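Checkpoint serine/threonine-protein kinase BUB1 (Saccharomyces cerevisiae, PDB 3ESL) signals in the mitotic spindle assembly checkpoint as a serine/threonine kinase that delays anaphase until chromosomes are bioriented, this chain being its conserved all-helical N-terminal domain. Local coordinates at residues E180-K183 with G184-Y188. Sequence-based numbering, arbitrary orientation.
Sequences ERLK and GRLIY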
ATOM      1  N   GLU A 180     -18.407 -12.986   8.849  1.00 48.70           N
ATOM      2  CA  GLU A 180     -19.459 -12.169   8.245  1.00 48.48           C
ATOM      3  C   GLU A 180     -19.242 -10.676   8.478  1.00 45.51           C
ATOM      4  O   GLU A 180     -19.601  -9.857   7.629  1.00 46.85           O
ATOM      5  CB  GLU A 180     -20.840 -12.604   8.742  1.00 52.11           C
ATOM      6  CG  GLU A 180     -21.453 -13.735   7.918  1.00 57.25           C
ATOM      7  CD  GLU A 180     -21.938 -13.282   6.541  1.00 61.19           C
ATOM      8  OE1 GLU A 180     -22.233 -12.076   6.367  1.00 63.06           O
ATOM      9  OE2 GLU A 180     -22.034 -14.137   5.630  1.00 62.96           O
ATOM     10  N   ARG A 181     -18.656 -10.338   9.624  1.00 43.94           N
ATOM     11  CA  ARG A 181     -18.271  -8.962   9.934  1.00 44.57           C
ATOM     12  C   ARG A 181     -17.163  -8.493   8.985  1.00 44.39           C
ATOM     13  O   ARG A 181     -17.238  -7.386   8.446  1.00 43.17           O
ATOM     14  CB  ARG A 181     -17.817  -8.829  11.389  1.00 45.44           C
ATOM     15  CG  ARG A 181     -18.952  -8.687  12.412  1.00 46.18           C
ATOM     16  CD  ARG A 181     -18.397  -8.339  13.783  1.00 47.76           C
ATOM     17  NE  ARG A 181     -17.675  -9.464  14.374  1.00 51.63           N
ATOM     18  CZ  ARG A 181     -16.671  -9.350  15.239  1.00 51.91           C
ATOM     19  NH1 ARG A 181     -16.241  -8.155  15.620  1.00 56.63           N
ATOM     20  NH2 ARG A 181     -16.085 -10.437  15.718  1.00 53.60           N
ATOM     21  N   LEU A 182     -16.157  -9.345   8.770  1.00 41.86           N
ATOM     22  CA  LEU A 182     -15.088  -9.046   7.804  1.00 40.05           C
ATOM     23  C   LEU A 182     -15.638  -8.893   6.388  1.00 40.65           C
ATOM     24  O   LEU A 182     -15.303  -7.929   5.694  1.00 40.03           O
ATOM     25  CB  LEU A 182     -13.970 -10.096   7.828  1.00 39.24           C
ATOM     26  CG  LEU A 182     -12.817  -9.803   6.841  1.00 38.88           C
ATOM     27  CD1 LEU A 182     -12.069  -8.520   7.210  1.00 38.73           C
ATOM     28  CD2 LEU A 182     -11.857 -10.972   6.716  1.00 37.99           C
ATOM     29  N   LYS A 183     -16.475  -9.841   5.966  1.00 40.87           N
ATOM     30  CA  LYS A 183     -17.125  -9.771   4.660  1.00 43.88           C
ATOM     31  C   LYS A 183     -17.808  -8.415   4.459  1.00 42.98           C
ATOM     32  O   LYS A 183     -17.643  -7.781   3.414  1.00 42.49           O
ATOM     33  CB  LYS A 183     -18.143 -10.901   4.499  1.00 45.67           C
ATOM     34  CG  LYS A 183     -18.758 -10.985   3.103  1.00 48.59           C
ATOM     35  CD  LYS A 183     -19.905 -11.989   3.041  1.00 51.38           C
ATOM     36  CE  LYS A 183     -19.417 -13.430   3.154  1.00 55.69           C
ATOM     37  NZ  LYS A 183     -20.534 -14.400   2.944  1.00 58.20           N
ATOM     38  N   GLY A 184     -18.566  -7.987   5.468  1.00 41.61           N
ATOM     39  CA  GLY A 184     -19.214  -6.675   5.468  1.00 42.33           C
ATOM     40  C   GLY A 184     -18.223  -5.529   5.334  1.00 41.46           C
ATOM     41  O   GLY A 184     -18.455  -4.584   4.574  1.00 44.07           O
ATOM     42  N   ARG A 185     -17.112  -5.623   6.067  1.00 39.75           N
ATOM     43  CA  ARG A 185     -16.035  -4.631   5.995  1.00 39.29           C
ATOM     44  C   ARG A 185     -15.358  -4.593   4.623  1.00 39.45           C
ATOM     45  O   ARG A 185     -14.837  -3.546   4.222  1.00 40.32           O
ATOM     46  CB  ARG A 185     -14.962  -4.896   7.057  1.00 38.84           C
ATOM     47  CG  ARG A 185     -15.438  -4.778   8.495  1.00 40.28           C
ATOM     48  CD  ARG A 185     -14.320  -4.292   9.407  1.00 38.78           C
ATOM     49  NE  ARG A 185     -14.055  -2.864   9.225  1.00 38.04           N
ATOM     50  CZ  ARG A 185     -14.841  -1.883   9.665  1.00 39.51           C
ATOM     51  NH1 ARG A 185     -15.962  -2.161  10.328  1.00 38.08           N
ATOM     52  NH2 ARG A 185     -14.502  -0.618   9.446  1.00 37.36           N
ATOM     53  N   LEU A 186     -15.345  -5.726   3.920  1.00 35.68           N
ATOM     54  CA  LEU A 186     -14.642  -5.824   2.635  1.00 35.01           C
ATOM     55  C   LEU A 186     -15.454  -5.347   1.439  1.00 35.59           C
ATOM     56  O   LEU A 186     -14.891  -5.096   0.377  1.00 35.45           O
ATOM     57  CB  LEU A 186     -14.121  -7.252   2.384  1.00 33.76           C
ATOM     58  CG  LEU A 186     -12.914  -7.699   3.216  1.00 34.66           C
ATOM     59  CD1 LEU A 186     -12.596  -9.188   3.024  1.00 34.19           C
ATOM     60  CD2 LEU A 186     -11.684  -6.843   2.916  1.00 33.17           C
ATOM     61  N   ILE A 187     -16.774  -5.223   1.603  1.00 35.96           N
ATOM     62  CA  ILE A 187     -17.638  -4.800   0.497  1.00 35.38           C
ATOM     63  C   ILE A 187     -17.140  -3.465  -0.033  1.00 33.93           C
ATOM     64  O   ILE A 187     -17.056  -2.490   0.713  1.00 30.82           O
ATOM     65  CB  ILE A 187     -19.137  -4.658   0.919  1.00 39.04           C
ATOM     66  CG1 ILE A 187     -19.726  -6.005   1.371  1.00 41.95           C
ATOM     67  CG2 ILE A 187     -19.963  -4.049  -0.209  1.00 39.32           C
ATOM     68  CD1 ILE A 187     -19.718  -7.102   0.316  1.00 45.38           C
ATOM     69  N   TYR A 188     -16.798  -3.445  -1.317  1.00 32.04           N
ATOM     70  CA  TYR A 188     -16.258  -2.253  -1.949  1.00 32.15           C
ATOM     71  C   TYR A 188     -17.318  -1.152  -2.043  1.00 33.39           C
ATOM     72  O   TYR A 188     -18.459  -1.408  -2.446  1.00 32.08           O
ATOM     73  CB  TYR A 188     -15.739  -2.583  -3.350  1.00 31.34           C
ATOM     74  CG  TYR A 188     -15.154  -1.376  -4.026  1.00 30.18           C
ATOM     75  CD1 TYR A 188     -13.985  -0.785  -3.543  1.00 28.49           C
ATOM     76  CD2 TYR A 188     -15.772  -0.806  -5.132  1.00 31.63           C
ATOM     77  CE1 TYR A 188     -13.442   0.335  -4.149  1.00 28.79           C
ATOM     78  CE2 TYR A 188     -15.231   0.327  -5.754  1.00 32.76           C
ATOM     79  CZ  TYR A 188     -14.068   0.886  -5.256  1.00 30.58           C
ATOM     80  OH  TYR A 188     -13.529   2.003  -5.861  1.00 30.66           O
TER
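Leu182 and Leu186 meet one helical turn apart, with Leu182 CG 3.9 Å from Leu186 CD1, and their side chains cross obliquely. Leu182 carries CG anti to its backbone N (chi1 -179°), beside its own carbonyl carbon. Their backbones are joined as well, Leu186 N donating to Leu182 O at 2.8 Å in a bent bond. Gly184 makes the straightest bond between 180-183 and 184-188: its N reaches Glu180 O at 3.0 Å (N-H...O 161°), from above the carbonyl plane. Lys183 CB lies 3.1 Å from Gly184 N. On this exposed flank the Lys183 chain bends at chi3 (-71°), and its NZ forms a salt bridge with Glu180 OE2 at 3.1 Å, meeting the carboxylate from above its plane. These residues belong to the short helix 177-186 of the all-helical N-terminal domain, a Mad3/BUB1 homology region of the TPR clan: Leu182 touches Val136 and Leu125, and Leu186 touches Leu140 and Phe121, tying it to helices 131-143 and 115-127. An alanine in place of Leu182 would probably leave Leu186 CD1 without its neighbour and open a gap against Val136 and Leu125. Lys183 O takes weak bonds from both Leu186 N and Ile187 N, the first from i+3. Arg185 N donates to Arg181 O at 3.0 Å, and its guanidinium group turns to a salt bridge with Glu99 and a cation-pi contact with Phe130.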